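Local coordinates for conserved hypothetical protein (PDB 2AP3) that is of unknown function but, as a putative cell-wall binding lipoprotein built as a long helical bundle, may act at the bacterial cell envelope, at residues D77-F82 / K138-E143; D120-K125 / N186-E191; K144-Y149 / Q158-K163; A133-K138 / K172-V177. One frame throughout, in Å; residues are numbered along the deposited sequence.

Interaction 1 of 4, residues D77-F82 / K138-E143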
loop_
_atom_site.group_PDB
_atom_site.type_symbol
_atom_site.label_atom_id
_atom_site.label_comp_id
_atom_site.label_asym_id
_atom_site.label_seq_id
_atom_site.Cartn_x
_atom_site.Cartn_y
_atom_site.Cartn_z
ATOM N N ASP A 77 -6.350 8.145 13.837
ATOM C CA ASP A 77 -5.406 7.116 14.237
ATOM C C ASP A 77 -5.065 6.231 13.049
ATOM O O ASP A 77 -3.920 5.829 12.864
ATOM C CB ASP A 77 -6.015 6.246 15.354
ATOM C CG ASP A 77 -6.056 6.943 16.691
ATOM O OD1 ASP A 77 -5.433 8.009 16.850
ATOM O OD2 ASP A 77 -6.764 6.395 17.579
ATOM N N ARG A 78 -6.068 5.928 12.239
ATOM C CA ARG A 78 -5.829 5.094 11.062
ATOM C C ARG A 78 -4.968 5.827 10.047
ATOM O O ARG A 78 -4.011 5.276 9.513
ATOM C CB ARG A 78 -7.154 4.635 10.451
ATOM C CG ARG A 78 -7.827 3.566 11.314
ATOM C CD ARG A 78 -9.179 3.119 10.729
ATOM N NE ARG A 78 -10.229 4.137 10.829
ATOM C CZ ARG A 78 -11.041 4.482 9.835
ATOM N NH1 ARG A 78 -10.952 3.901 8.642
ATOM N NH2 ARG A 78 -11.970 5.411 10.050
ATOM N N LEU A 79 -5.273 7.103 9.810
ATOM C CA LEU A 79 -4.421 7.885 8.924
ATOM C C LEU A 79 -2.984 8.013 9.433
ATOM O O LEU A 79 -2.017 7.943 8.641
ATOM C CB LEU A 79 -5.026 9.275 8.730
ATOM C CG LEU A 79 -6.305 9.307 7.907
ATOM C CD1 LEU A 79 -7.050 10.636 8.083
ATOM C CD2 LEU A 79 -6.026 9.018 6.391
ATOM N N LYS A 80 -2.822 8.191 10.734
ATOM C CA LYS A 80 -1.486 8.343 11.305
ATOM C C LYS A 80 -0.707 7.032 11.117
ATOM O O LYS A 80 0.460 7.028 10.667
ATOM C CB LYS A 80 -1.586 8.723 12.778
ATOM C CG LYS A 80 -0.243 8.941 13.483
ATOM C CD LYS A 80 0.601 10.009 12.784
ATOM C CE LYS A 80 -0.083 11.378 12.856
ATOM N NZ LYS A 80 0.660 12.473 12.135
ATOM N N GLU A 81 -1.336 5.907 11.445
ATOM C CA GLU A 81 -0.677 4.624 11.241
ATOM C C GLU A 81 -0.331 4.422 9.761
ATOM O O GLU A 81 0.766 3.957 9.426
ATOM C CB GLU A 81 -1.560 3.489 11.803
ATOM C CG GLU A 81 -0.897 2.123 11.857
ATOM C CD GLU A 81 0.402 2.067 12.665
ATOM O OE1 GLU A 81 0.597 2.825 13.655
ATOM O OE2 GLU A 81 1.222 1.204 12.317
ATOM N N PHE A 82 -1.232 4.812 8.855
ATOM C CA PHE A 82 -0.964 4.634 7.427
ATOM C C PHE A 82 0.256 5.421 6.939
ATOM O O PHE A 82 0.905 5.010 5.988
ATOM C CB PHE A 82 -2.207 4.948 6.608
ATOM C CG PHE A 82 -2.078 4.634 5.154
ATOM C CD1 PHE A 82 -1.986 3.318 4.720
ATOM C CD2 PHE A 82 -2.042 5.643 4.219
ATOM C CE1 PHE A 82 -1.885 3.036 3.356
ATOM C CE2 PHE A 82 -1.928 5.373 2.846
ATOM C CZ PHE A 82 -1.843 4.056 2.433
ATOM N N LYS A 138 -8.340 9.451 1.046
ATOM C CA LYS A 138 -9.579 10.133 0.686
ATOM C C LYS A 138 -10.746 9.440 1.387
ATOM O O LYS A 138 -11.627 10.089 1.948
ATOM C CB LYS A 138 -9.762 10.129 -0.836
ATOM C CG LYS A 138 -10.920 10.953 -1.287
ATOM C CD LYS A 138 -11.138 10.771 -2.771
ATOM C CE LYS A 138 -12.364 11.487 -3.231
ATOM N NZ LYS A 138 -12.123 12.929 -3.264
ATOM N N ALA A 139 -10.732 8.111 1.349
ATOM C CA ALA A 139 -11.835 7.346 1.956
ATOM C C ALA A 139 -11.908 7.607 3.475
ATOM O O ALA A 139 -12.976 7.943 4.009
ATOM C CB ALA A 139 -11.665 5.871 1.658
ATOM N N VAL A 140 -10.784 7.466 4.182
ATOM C CA VAL A 140 -10.775 7.634 5.655
ATOM C C VAL A 140 -11.092 9.070 6.035
ATOM O O VAL A 140 -11.883 9.319 6.957
ATOM C CB VAL A 140 -9.438 7.171 6.281
ATOM C CG1 VAL A 140 -9.462 7.375 7.776
ATOM C CG2 VAL A 140 -9.195 5.725 5.951
ATOM N N ASN A 141 -10.558 10.019 5.272
ATOM C CA ASN A 141 -10.928 11.403 5.485
ATOM C C ASN A 141 -12.418 11.661 5.285
ATOM O O ASN A 141 -12.986 12.453 6.030
ATOM C CB ASN A 141 -10.064 12.327 4.644
ATOM C CG ASN A 141 -8.700 12.586 5.292
ATOM O OD1 ASN A 141 -7.622 12.295 4.721
ATOM N ND2 ASN A 141 -8.737 13.133 6.490
ATOM N N SER A 142 -13.056 10.974 4.330
ATOM C CA SER A 142 -14.508 11.180 4.114
ATOM C C SER A 142 -15.357 10.599 5.264
ATOM O O SER A 142 -16.452 11.107 5.561
ATOM C CB SER A 142 -14.960 10.655 2.747
ATOM O OG SER A 142 -14.849 9.259 2.718
ATOM N N GLU A 143 -14.811 9.591 5.951
ATOM C CA GLU A 143 -15.433 9.070 7.184
ATOM C C GLU A 143 -15.326 10.146 8.262
ATOM O O GLU A 143 -16.321 10.491 8.913
ATOM C CB GLU A 143 -14.766 7.766 7.632
ATOM C CG GLU A 143 -15.152 6.583 6.702
ATOM C CD GLU A 143 -14.351 5.299 6.879
ATOM O OE1 GLU A 143 -13.261 5.317 7.465
ATOM O OE2 GLU A 143 -14.815 4.252 6.350
#

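Interaction 2 of 4, residues D120-K125 / N186-E191. Unlike the reference sequence in segment 186-191: Gln189 (reference Gly).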
loop_
_atom_site.group_PDB
_atom_site.type_symbol
_atom_site.label_atom_id
_atom_site.label_comp_id
_atom_site.label_asym_id
_atom_site.label_seq_id
_atom_site.Cartn_x
_atom_site.Cartn_y
_atom_site.Cartn_z
ATOM N N ASP A 120 10.747 -1.799 -14.938
ATOM C CA ASP A 120 9.600 -1.004 -15.334
ATOM C C ASP A 120 8.356 -1.364 -14.543
ATOM O O ASP A 120 7.550 -0.495 -14.253
ATOM C CB ASP A 120 9.338 -1.138 -16.834
ATOM C CG ASP A 120 10.421 -0.492 -17.670
ATOM O OD1 ASP A 120 11.120 0.421 -17.176
ATOM O OD2 ASP A 120 10.566 -0.890 -18.840
ATOM N N VAL A 121 8.209 -2.646 -14.217
ATOM C CA VAL A 121 7.079 -3.114 -13.427
ATOM C C VAL A 121 7.232 -2.666 -11.981
ATOM O O VAL A 121 6.245 -2.293 -11.352
ATOM C CB VAL A 121 6.861 -4.650 -13.566
ATOM C CG1 VAL A 121 5.690 -5.149 -12.705
ATOM C CG2 VAL A 121 6.582 -4.977 -15.028
ATOM N N LEU A 122 8.468 -2.660 -11.478
ATOM C CA LEU A 122 8.725 -2.120 -10.144
ATOM C C LEU A 122 8.426 -0.618 -10.101
ATOM O O LEU A 122 7.820 -0.134 -9.136
ATOM C CB LEU A 122 10.156 -2.438 -9.681
ATOM C CG LEU A 122 10.386 -3.894 -9.265
ATOM C CD1 LEU A 122 11.871 -4.269 -9.340
ATOM C CD2 LEU A 122 9.863 -4.177 -7.861
ATOM N N LYS A 123 8.808 0.113 -11.150
ATOM C CA LYS A 123 8.396 1.516 -11.305
ATOM C C LYS A 123 6.866 1.670 -11.271
ATOM O O LYS A 123 6.344 2.554 -10.599
ATOM C CB LYS A 123 8.973 2.130 -12.599
ATOM C CG LYS A 123 10.440 2.480 -12.471
ATOM C CD LYS A 123 11.183 2.457 -13.801
ATOM C CE LYS A 123 12.678 2.564 -13.551
ATOM N NZ LYS A 123 13.516 2.465 -14.781
ATOM N N GLU A 124 6.153 0.784 -11.961
ATOM C CA GLU A 124 4.691 0.836 -11.976
ATOM C C GLU A 124 4.133 0.549 -10.567
ATOM O O GLU A 124 3.102 1.129 -10.167
ATOM C CB GLU A 124 4.112 -0.142 -13.004
ATOM C CG GLU A 124 2.634 0.089 -13.303
ATOM C CD GLU A 124 2.277 1.574 -13.391
ATOM O OE1 GLU A 124 2.745 2.257 -14.325
ATOM O OE2 GLU A 124 1.538 2.067 -12.515
ATOM N N LYS A 125 4.818 -0.328 -9.822
ATOM C CA LYS A 125 4.417 -0.655 -8.442
ATOM C C LYS A 125 4.385 0.612 -7.596
ATOM O O LYS A 125 3.392 0.899 -6.917
ATOM C CB LYS A 125 5.374 -1.677 -7.799
ATOM C CG LYS A 125 5.117 -1.915 -6.285
ATOM C CD LYS A 125 6.251 -2.712 -5.604
ATOM C CE LYS A 125 6.156 -2.676 -4.065
ATOM N NZ LYS A 125 7.188 -3.540 -3.391
ATOM N N ASN A 186 1.597 -8.958 -8.237
ATOM C CA ASN A 186 1.683 -10.242 -8.950
ATOM C C ASN A 186 2.556 -10.192 -10.195
ATOM O O ASN A 186 3.355 -11.103 -10.435
ATOM C CB ASN A 186 0.290 -10.781 -9.278
ATOM C CG ASN A 186 -0.480 -11.170 -8.032
ATOM O OD1 ASN A 186 0.113 -11.475 -6.993
ATOM N ND2 ASN A 186 -1.802 -11.167 -8.126
ATOM N N LYS A 187 2.413 -9.128 -10.982
ATOM C CA LYS A 187 3.223 -8.956 -12.181
ATOM C C LYS A 187 4.708 -8.847 -11.824
ATOM O O LYS A 187 5.567 -9.323 -12.583
ATOM C CB LYS A 187 2.762 -7.740 -12.981
ATOM C CG LYS A 187 3.311 -7.675 -14.408
ATOM C CD LYS A 187 2.865 -6.399 -15.102
ATOM C CE LYS A 187 3.328 -6.367 -16.550
ATOM N NZ LYS A 187 2.587 -5.318 -17.312
ATOM N N VAL A 188 5.015 -8.231 -10.679
ATOM C CA VAL A 188 6.404 -8.164 -10.202
ATOM C C VAL A 188 6.996 -9.571 -10.090
ATOM O O VAL A 188 8.084 -9.831 -10.613
ATOM C CB VAL A 188 6.549 -7.353 -8.878
ATOM C CG1 VAL A 188 7.931 -7.566 -8.238
ATOM C CG2 VAL A 188 6.343 -5.881 -9.157
ATOM N N GLN A 189 6.274 -10.481 -9.444
ATOM C CA GLN A 189 6.751 -11.859 -9.366
ATOM C C GLN A 189 6.863 -12.555 -10.731
ATOM O O GLN A 189 7.814 -13.308 -10.946
ATOM C CB GLN A 189 5.951 -12.700 -8.371
ATOM C CG GLN A 189 6.433 -14.159 -8.261
ATOM C CD GLN A 189 7.935 -14.290 -8.011
ATOM O OE1 GLN A 189 8.683 -14.718 -8.891
ATOM N NE2 GLN A 189 8.380 -13.926 -6.807
ATOM N N LYS A 190 5.919 -12.319 -11.645
ATOM C CA LYS A 190 6.021 -12.926 -12.985
ATOM C C LYS A 190 7.312 -12.524 -13.714
ATOM O O LYS A 190 7.958 -13.363 -14.356
ATOM C CB LYS A 190 4.778 -12.654 -13.857
ATOM C CG LYS A 190 4.824 -11.369 -14.691
ATOM C CD LYS A 190 3.828 -11.381 -15.837
ATOM C CE LYS A 190 4.175 -10.301 -16.852
ATOM N NZ LYS A 190 3.273 -10.312 -18.042
ATOM N N GLU A 191 7.685 -11.249 -13.609
ATOM C CA GLU A 191 8.884 -10.756 -14.278
ATOM C C GLU A 191 10.134 -11.325 -13.633
ATOM O O GLU A 191 11.127 -11.586 -14.319
ATOM C CB GLU A 191 8.927 -9.224 -14.308
ATOM C CG GLU A 191 7.725 -8.568 -15.008
ATOM C CD GLU A 191 7.603 -8.902 -16.489
ATOM O OE1 GLU A 191 6.620 -8.448 -17.115
ATOM O OE2 GLU A 191 8.483 -9.599 -17.044
#

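Interaction 3 of 4, residues K144-Y149 / Q158-K163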
loop_
_atom_site.group_PDB
_atom_site.type_symbol
_atom_site.label_atom_id
_atom_site.label_comp_id
_atom_site.label_asym_id
_atom_site.label_seq_id
_atom_site.Cartn_x
_atom_site.Cartn_y
_atom_site.Cartn_z
ATOM N N LYS A 144 -14.113 10.676 8.428
ATOM C CA LYS A 144 -13.884 11.758 9.371
ATOM C C LYS A 144 -14.855 12.940 9.155
ATOM O O LYS A 144 -15.416 13.484 10.104
ATOM C CB LYS A 144 -12.422 12.192 9.389
ATOM C CG LYS A 144 -12.150 13.271 10.480
ATOM C CD LYS A 144 -10.669 13.678 10.599
ATOM C CE LYS A 144 -10.490 14.916 11.499
ATOM N NZ LYS A 144 -9.037 15.268 11.566
ATOM N N THR A 145 -15.070 13.318 7.896
ATOM C CA THR A 145 -16.005 14.393 7.563
ATOM C C THR A 145 -17.429 14.080 8.069
ATOM O O THR A 145 -18.096 14.941 8.636
ATOM C CB THR A 145 -15.974 14.619 6.054
ATOM O OG1 THR A 145 -14.686 15.130 5.712
ATOM C CG2 THR A 145 -17.033 15.596 5.609
ATOM N N LEU A 146 -17.870 12.841 7.883
ATOM C CA LEU A 146 -19.177 12.460 8.431
ATOM C C LEU A 146 -19.162 12.564 9.958
ATOM O O LEU A 146 -20.112 13.086 10.542
ATOM C CB LEU A 146 -19.573 11.066 7.980
ATOM C CG LEU A 146 -20.795 10.423 8.658
ATOM C CD1 LEU A 146 -22.040 11.322 8.515
ATOM C CD2 LEU A 146 -21.067 9.025 8.127
ATOM N N PHE A 147 -18.107 12.074 10.598
ATOM C CA PHE A 147 -18.109 12.094 12.068
ATOM C C PHE A 147 -18.080 13.503 12.643
ATOM O O PHE A 147 -18.753 13.765 13.662
ATOM C CB PHE A 147 -16.987 11.216 12.647
ATOM C CG PHE A 147 -16.988 9.805 12.121
ATOM C CD1 PHE A 147 -18.179 9.124 11.894
ATOM C CD2 PHE A 147 -15.785 9.170 11.821
ATOM C CE1 PHE A 147 -18.193 7.804 11.377
ATOM C CE2 PHE A 147 -15.779 7.859 11.295
ATOM C CZ PHE A 147 -16.995 7.173 11.093
ATOM N N LYS A 148 -17.345 14.409 11.998
ATOM C CA LYS A 148 -17.346 15.813 12.414
ATOM C C LYS A 148 -18.741 16.420 12.301
ATOM O O LYS A 148 -19.167 17.206 13.162
ATOM C CB LYS A 148 -16.361 16.620 11.596
ATOM C CG LYS A 148 -14.915 16.399 12.009
ATOM C CD LYS A 148 -13.928 17.357 11.264
ATOM C CE LYS A 148 -14.211 18.861 11.479
ATOM N NZ LYS A 148 -13.270 19.692 10.678
ATOM N N TYR A 149 -19.461 16.046 11.244
ATOM C CA TYR A 149 -20.828 16.518 11.073
ATOM C C TYR A 149 -21.722 16.050 12.230
ATOM O O TYR A 149 -22.554 16.790 12.740
ATOM C CB TYR A 149 -21.349 16.082 9.702
ATOM C CG TYR A 149 -22.821 16.342 9.473
ATOM C CD1 TYR A 149 -23.312 17.636 9.314
ATOM C CD2 TYR A 149 -23.716 15.285 9.401
ATOM C CE1 TYR A 149 -24.662 17.862 9.105
ATOM C CE2 TYR A 149 -25.085 15.505 9.177
ATOM C CZ TYR A 149 -25.544 16.804 9.033
ATOM O OH TYR A 149 -26.888 17.060 8.822
ATOM N N GLN A 158 -30.840 13.377 6.381
ATOM C CA GLN A 158 -30.517 13.838 5.045
ATOM C C GLN A 158 -29.012 14.133 4.916
ATOM O O GLN A 158 -28.370 13.706 3.944
ATOM C CB GLN A 158 -31.368 15.084 4.718
ATOM C CG GLN A 158 -31.221 15.610 3.301
ATOM C CD GLN A 158 -32.242 16.707 2.965
ATOM O OE1 GLN A 158 -32.840 17.329 3.857
ATOM N NE2 GLN A 158 -32.437 16.950 1.666
ATOM N N GLY A 159 -28.459 14.833 5.910
ATOM C CA GLY A 159 -27.030 15.164 5.932
ATOM C C GLY A 159 -26.160 13.918 6.052
ATOM O O GLY A 159 -25.164 13.760 5.347
ATOM N N VAL A 160 -26.542 13.043 6.967
ATOM C CA VAL A 160 -25.836 11.760 7.130
ATOM C C VAL A 160 -25.813 10.992 5.816
ATOM O O VAL A 160 -24.765 10.475 5.409
ATOM C CB VAL A 160 -26.488 10.898 8.246
ATOM C CG1 VAL A 160 -25.974 9.451 8.194
ATOM C CG2 VAL A 160 -26.224 11.486 9.592
ATOM N N ASN A 161 -26.959 10.926 5.135
ATOM C CA ASN A 161 -27.038 10.154 3.901
ATOM C C ASN A 161 -26.161 10.729 2.805
ATOM O O ASN A 161 -25.506 9.990 2.088
ATOM C CB ASN A 161 -28.486 10.061 3.416
ATOM C CG ASN A 161 -29.355 9.220 4.333
ATOM O OD1 ASN A 161 -28.863 8.535 5.225
ATOM N ND2 ASN A 161 -30.667 9.272 4.112
ATOM N N GLU A 162 -26.132 12.053 2.724
ATOM C CA GLU A 162 -25.365 12.768 1.701
ATOM C C GLU A 162 -23.878 12.550 1.915
ATOM O O GLU A 162 -23.112 12.393 0.963
ATOM C CB GLU A 162 -25.697 14.257 1.763
ATOM C CG GLU A 162 -24.989 15.130 0.722
ATOM C CD GLU A 162 -25.238 16.612 0.952
ATOM O OE1 GLU A 162 -26.144 16.961 1.745
ATOM O OE2 GLU A 162 -24.517 17.433 0.340
ATOM N N LYS A 163 -23.462 12.511 3.169
ATOM C CA LYS A 163 -22.049 12.271 3.458
ATOM C C LYS A 163 -21.658 10.807 3.316
ATOM O O LYS A 163 -20.501 10.479 2.986
ATOM C CB LYS A 163 -21.705 12.851 4.825
ATOM C CG LYS A 163 -21.852 14.358 4.791
ATOM C CD LYS A 163 -21.728 15.025 6.133
ATOM C CE LYS A 163 -22.330 16.437 6.108
ATOM N NZ LYS A 163 -21.910 17.288 4.959
#

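Interaction 4 of 4, residues A133-K138 / K172-V177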
loop_
_atom_site.group_PDB
_atom_site.type_symbol
_atom_site.label_atom_id
_atom_site.label_comp_id
_atom_site.label_asym_id
_atom_site.label_seq_id
_atom_site.Cartn_x
_atom_site.Cartn_y
_atom_site.Cartn_z
ATOM N N ALA A 133 -2.543 4.983 -2.007
ATOM C CA ALA A 133 -2.449 5.819 -0.805
ATOM C C ALA A 133 -3.408 7.010 -0.892
ATOM O O ALA A 133 -4.090 7.330 0.067
ATOM C CB ALA A 133 -1.029 6.303 -0.600
ATOM N N LYS A 134 -3.458 7.666 -2.050
ATOM C CA LYS A 134 -4.384 8.785 -2.240
ATOM C C LYS A 134 -5.835 8.321 -2.020
ATOM O O LYS A 134 -6.631 8.984 -1.352
ATOM C CB LYS A 134 -4.226 9.398 -3.641
ATOM C CG LYS A 134 -4.932 10.746 -3.823
ATOM C CD LYS A 134 -4.578 11.354 -5.191
ATOM C CE LYS A 134 -5.439 12.557 -5.529
ATOM N NZ LYS A 134 -5.307 13.672 -4.545
ATOM N N ALA A 135 -6.179 7.167 -2.586
ATOM C CA ALA A 135 -7.556 6.664 -2.507
ATOM C C ALA A 135 -7.910 6.254 -1.062
ATOM O O ALA A 135 -9.025 6.492 -0.596
ATOM C CB ALA A 135 -7.745 5.487 -3.459
ATOM N N TYR A 136 -6.953 5.639 -0.366
ATOM C CA TYR A 136 -7.198 5.230 1.002
ATOM C C TYR A 136 -7.402 6.457 1.893
ATOM O O TYR A 136 -8.386 6.532 2.642
ATOM C CB TYR A 136 -6.036 4.362 1.531
ATOM C CG TYR A 136 -6.239 3.988 2.981
ATOM C CD1 TYR A 136 -7.243 3.088 3.346
ATOM C CD2 TYR A 136 -5.475 4.581 3.993
ATOM C CE1 TYR A 136 -7.477 2.768 4.683
ATOM C CE2 TYR A 136 -5.702 4.259 5.361
ATOM C CZ TYR A 136 -6.690 3.341 5.684
ATOM O OH TYR A 136 -6.916 3.027 7.021
ATOM N N LYS A 137 -6.483 7.426 1.808
ATOM C CA LYS A 137 -6.634 8.659 2.603
ATOM C C LYS A 137 -7.946 9.411 2.313
ATOM O O LYS A 137 -8.604 9.906 3.241
ATOM C CB LYS A 137 -5.429 9.568 2.409
ATOM C CG LYS A 137 -4.171 8.967 3.000
ATOM C CD LYS A 137 -3.000 9.979 2.968
ATOM C CE LYS A 137 -2.406 10.104 1.617
ATOM N NZ LYS A 137 -1.167 10.948 1.750
ATOM N N LYS A 138 -8.340 9.451 1.046
ATOM C CA LYS A 138 -9.579 10.133 0.686
ATOM C C LYS A 138 -10.746 9.440 1.387
ATOM O O LYS A 138 -11.627 10.089 1.948
ATOM C CB LYS A 138 -9.762 10.129 -0.836
ATOM C CG LYS A 138 -10.920 10.953 -1.287
ATOM C CD LYS A 138 -11.138 10.771 -2.771
ATOM C CE LYS A 138 -12.364 11.487 -3.231
ATOM N NZ LYS A 138 -12.123 12.929 -3.264
ATOM N N LYS A 172 -15.590 2.594 -3.497
ATOM C CA LYS A 172 -15.679 1.965 -4.825
ATOM C C LYS A 172 -14.384 2.242 -5.562
ATOM O O LYS A 172 -13.783 1.348 -6.149
ATOM C CB LYS A 172 -16.854 2.501 -5.648
ATOM C CG LYS A 172 -18.232 1.934 -5.274
ATOM C CD LYS A 172 -19.287 2.478 -6.216
ATOM C CE LYS A 172 -20.701 2.324 -5.614
ATOM N NZ LYS A 172 -21.419 1.090 -6.039
ATOM N N LYS A 173 -13.958 3.496 -5.512
ATOM C CA LYS A 173 -12.716 3.898 -6.137
ATOM C C LYS A 173 -11.501 3.227 -5.489
ATOM O O LYS A 173 -10.558 2.828 -6.194
ATOM C CB LYS A 173 -12.591 5.408 -6.083
ATOM C CG LYS A 173 -13.634 6.157 -6.905
ATOM C CD LYS A 173 -13.145 7.576 -7.190
ATOM C CE LYS A 173 -13.146 8.467 -5.944
ATOM N NZ LYS A 173 -12.057 9.490 -6.039
ATOM N N LEU A 174 -11.508 3.104 -4.160
ATOM C CA LEU A 174 -10.394 2.458 -3.473
ATOM C C LEU A 174 -10.278 0.993 -3.914
ATOM O O LEU A 174 -9.162 0.498 -4.126
ATOM C CB LEU A 174 -10.520 2.583 -1.954
ATOM C CG LEU A 174 -9.514 1.827 -1.066
ATOM C CD1 LEU A 174 -8.071 2.264 -1.361
ATOM C CD2 LEU A 174 -9.889 1.961 0.402
ATOM N N LYS A 175 -11.436 0.325 -4.076
ATOM C CA LYS A 175 -11.432 -1.057 -4.595
ATOM C C LYS A 175 -10.825 -1.195 -5.994
ATOM O O LYS A 175 -10.036 -2.108 -6.244
ATOM C CB LYS A 175 -12.831 -1.697 -4.538
ATOM C CG LYS A 175 -12.791 -3.228 -4.728
ATOM C CD LYS A 175 -14.160 -3.780 -5.065
ATOM C CE LYS A 175 -14.129 -5.311 -5.341
ATOM N NZ LYS A 175 -12.816 -5.816 -5.835
ATOM N N GLU A 176 -11.172 -0.287 -6.895
ATOM C CA GLU A 176 -10.628 -0.288 -8.247
ATOM C C GLU A 176 -9.092 -0.189 -8.195
ATOM O O GLU A 176 -8.398 -0.957 -8.855
ATOM C CB GLU A 176 -11.183 0.887 -9.046
ATOM C CG GLU A 176 -12.686 0.835 -9.306
ATOM C CD GLU A 176 -13.184 2.060 -10.071
ATOM O OE1 GLU A 176 -12.349 2.807 -10.635
ATOM O OE2 GLU A 176 -14.417 2.263 -10.140
ATOM N N VAL A 177 -8.569 0.730 -7.378
ATOM C CA VAL A 177 -7.116 0.950 -7.333
ATOM C C VAL A 177 -6.368 -0.119 -6.516
ATOM O O VAL A 177 -5.243 -0.503 -6.874
ATOM C CB VAL A 177 -6.743 2.416 -6.909
ATOM C CG1 VAL A 177 -7.040 2.689 -5.466
ATOM C CG2 VAL A 177 -5.278 2.685 -7.207
#

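Interaction 1 of 4, residues D77-F82 / K138-E143
Arg78 grips a single carboxylate oxygen of Glu143 with both of its terminal nitrogens. NH2 of Arg78 reaches OE1 of Glu143 at 2.9 Å and NH1 of Arg78 reaches the same OE1 at 3.0 Å, both bonds moderately bent. OE1 lies in the guanidinium plane, while the carboxylate is turned 46° against it; NH1 comes in nearly along the C-O bond, NH2 on the anti side and out of the carboxylate plane. Val140 covers one face of the guanidinium with CG1, off-centre toward the rim. The same CG1 meets CG of Leu79 at 3.7 Å, where the two side chains reach toward each other tip to tip.

Farther out, the other carboxylate oxygen, OE2 of Glu143, is hydrogen-bonded to Tyr171 on helix 157-195, and NE of Arg78 is held by Asn74 one turn earlier on its own helix. Both ends of this buried ion pair therefore have second partners that limit their rotation, and Leu45 and Lys49 of helix 33-50 pack on Arg78. The segments 77-82 and 138-143, on helices 61-96 and 109-150, run antiparallel at 159° with their axes 10.2 Å apart; a buried salt bridge beside an apolar pair joins two helices of an elongated antiparallel helical bundle.

Interaction 2 of 4, residues D120-K125 / N186-E191
Glu191 brings a polar end to this contact: its OE1 is hydrogen-bonded to NE2 of Gln117, one turn before Val121 on the opposing helix, while its CG rests on CG2 of Val121 at 3.8 Å. The chain bends at its second torsion (chi2 -63°), which folds the carboxylate back beside the valine. Across the two segments themselves no hydrogen bond forms, and Val121 meets three residues of segment 186-191: Lys187, Val188 and Glu191. Its CG1 lies 3.7 Å from CG2 of Val188, the two valines sliding past each other in opposite directions. The extended chain of Lys187 crosses Val121 at about a right angle and lays its methylenes along both methyls, CE coming to 3.9 Å from CG2 of Val121. Leu122 starts out along the flank of the interface, but its CD2 swings in to meet CG1 of Val188 at 3.9 Å. Val121 thus has hydrocarbon from Val188 and from the aliphatic parts of two charged residues against it, and the exposed lysine's stem covers its solvent side.

The segment axes are 9.3 Å apart and antiparallel at 166°, with the backbones nearest at Val121 and Val188. Val184, a turn before Val188, also packs on Val121. Leu122 touches Tyr21 and Val25 of helix 10-30 and Phe96 of helix 61-96, so this pairing of helices 109-150 and 157-195 abuts two further helices of the bundle.

Interaction 3 of 4, residues K144-Y149 / Q158-K163
This is a surface contact built on a cation-pi and CH-pi pair, close to the turn that joins helices 109-150 and 157-195. Lys163 crosses Tyr149 at about a right angle and lays its CE over one ring face, 3.6 Å from the centroid of the Tyr149 ring and displaced toward the CG side. The ammonium NZ of Lys163 stands farther off, 4.9 Å from the Tyr149 centroid and 23° from the ring normal, the lysine chain bending at its last torsion (chi4 -48°). The methylene therefore makes the close contact, and the charge probably adds a weaker, longer-range attraction.

The far end of the ring lies against backbone: OH of Tyr149 is 3.5 Å from CA of Gly159, whose lack of a side chain lets the phenol come this close. That hydroxyl is also hydrogen-bonded to the backbone N of Thr156, just ahead of helix 157-195, which fixes the reach of the ring. Nearly one turn back from Tyr149, CD1 of Leu146 fits against CB of Lys163 at 4.0 Å and against the backbone of Val160. With the segment axes antiparallel at 170°, the arrangement is that of a helical hairpin whose two arms meet near their connection through Tyr149, Lys163 and Leu146.

Interaction 4 of 4, residues A133-K138 / K172-V177
Leu174 carries its CG anti to the backbone N (chi1 173°), which sends both of its methyls toward helix 109-150. CD1 of Leu174 settles 3.9 Å from CB of Ala135 and 3.7 Å from the backbone N of Tyr136. CD2 comes up at the ring edge of Tyr136, near its plane, 4.1 Å from CD1 of the tyrosine; the two side chains lie side by side and point the same way. Val177 has CG1 between its backbone N and carbonyl carbon (chi1 70°), an unusual choice in a helix, and this methyl presses on CB of Ala135 at 3.5 Å. The small alanine thus receives methyls from two successive turns, and the helix backbones come near here, CA of Ala135 lying 5.2 Å from CA of Leu174. The segment axes pass at 8.9 Å and are antiparallel at 158°.

The ring of Tyr136 also meets that of buried Phe82 on helix 61-96, and Tyr132 packs on Leu174 from a turn earlier. On the exposed side, Lys173 bends at chi3 and brings NZ to 3.5 Å from CE of Lys138, while the two ammonium nitrogens, NZ of Lys138 and NZ of Lys173, are 4.4 Å apart. No hydrogen bond or salt bridge crosses between the segments: cohesion rests on apolar packing around Ala135, and the paired lysines are probably mildly repulsive, their charges left to solvent screening.

Following the chain from the N terminus, helix 61-96 supplies the first segment, 77-82, which interaction 1 ties to 138-143 on helix 109-150. The remaining contacts all join helix 109-150 to helix 157-195. Interaction 2 closes the longest of these loops, interaction 4 is nested inside it, and interaction 3, nearest the turn, lies within both. Interaction 1 crosses interactions 2 and 4, and precedes interaction 3 in series. Interactions 1 and 4 share Lys138 and touch through Phe82 and Tyr136, so three helices meet there. Interactions 2 and 3 stand about 39 Å apart between centres, on opposite sides of the chain's centre, spacing the hairpin's contacts along the bundle.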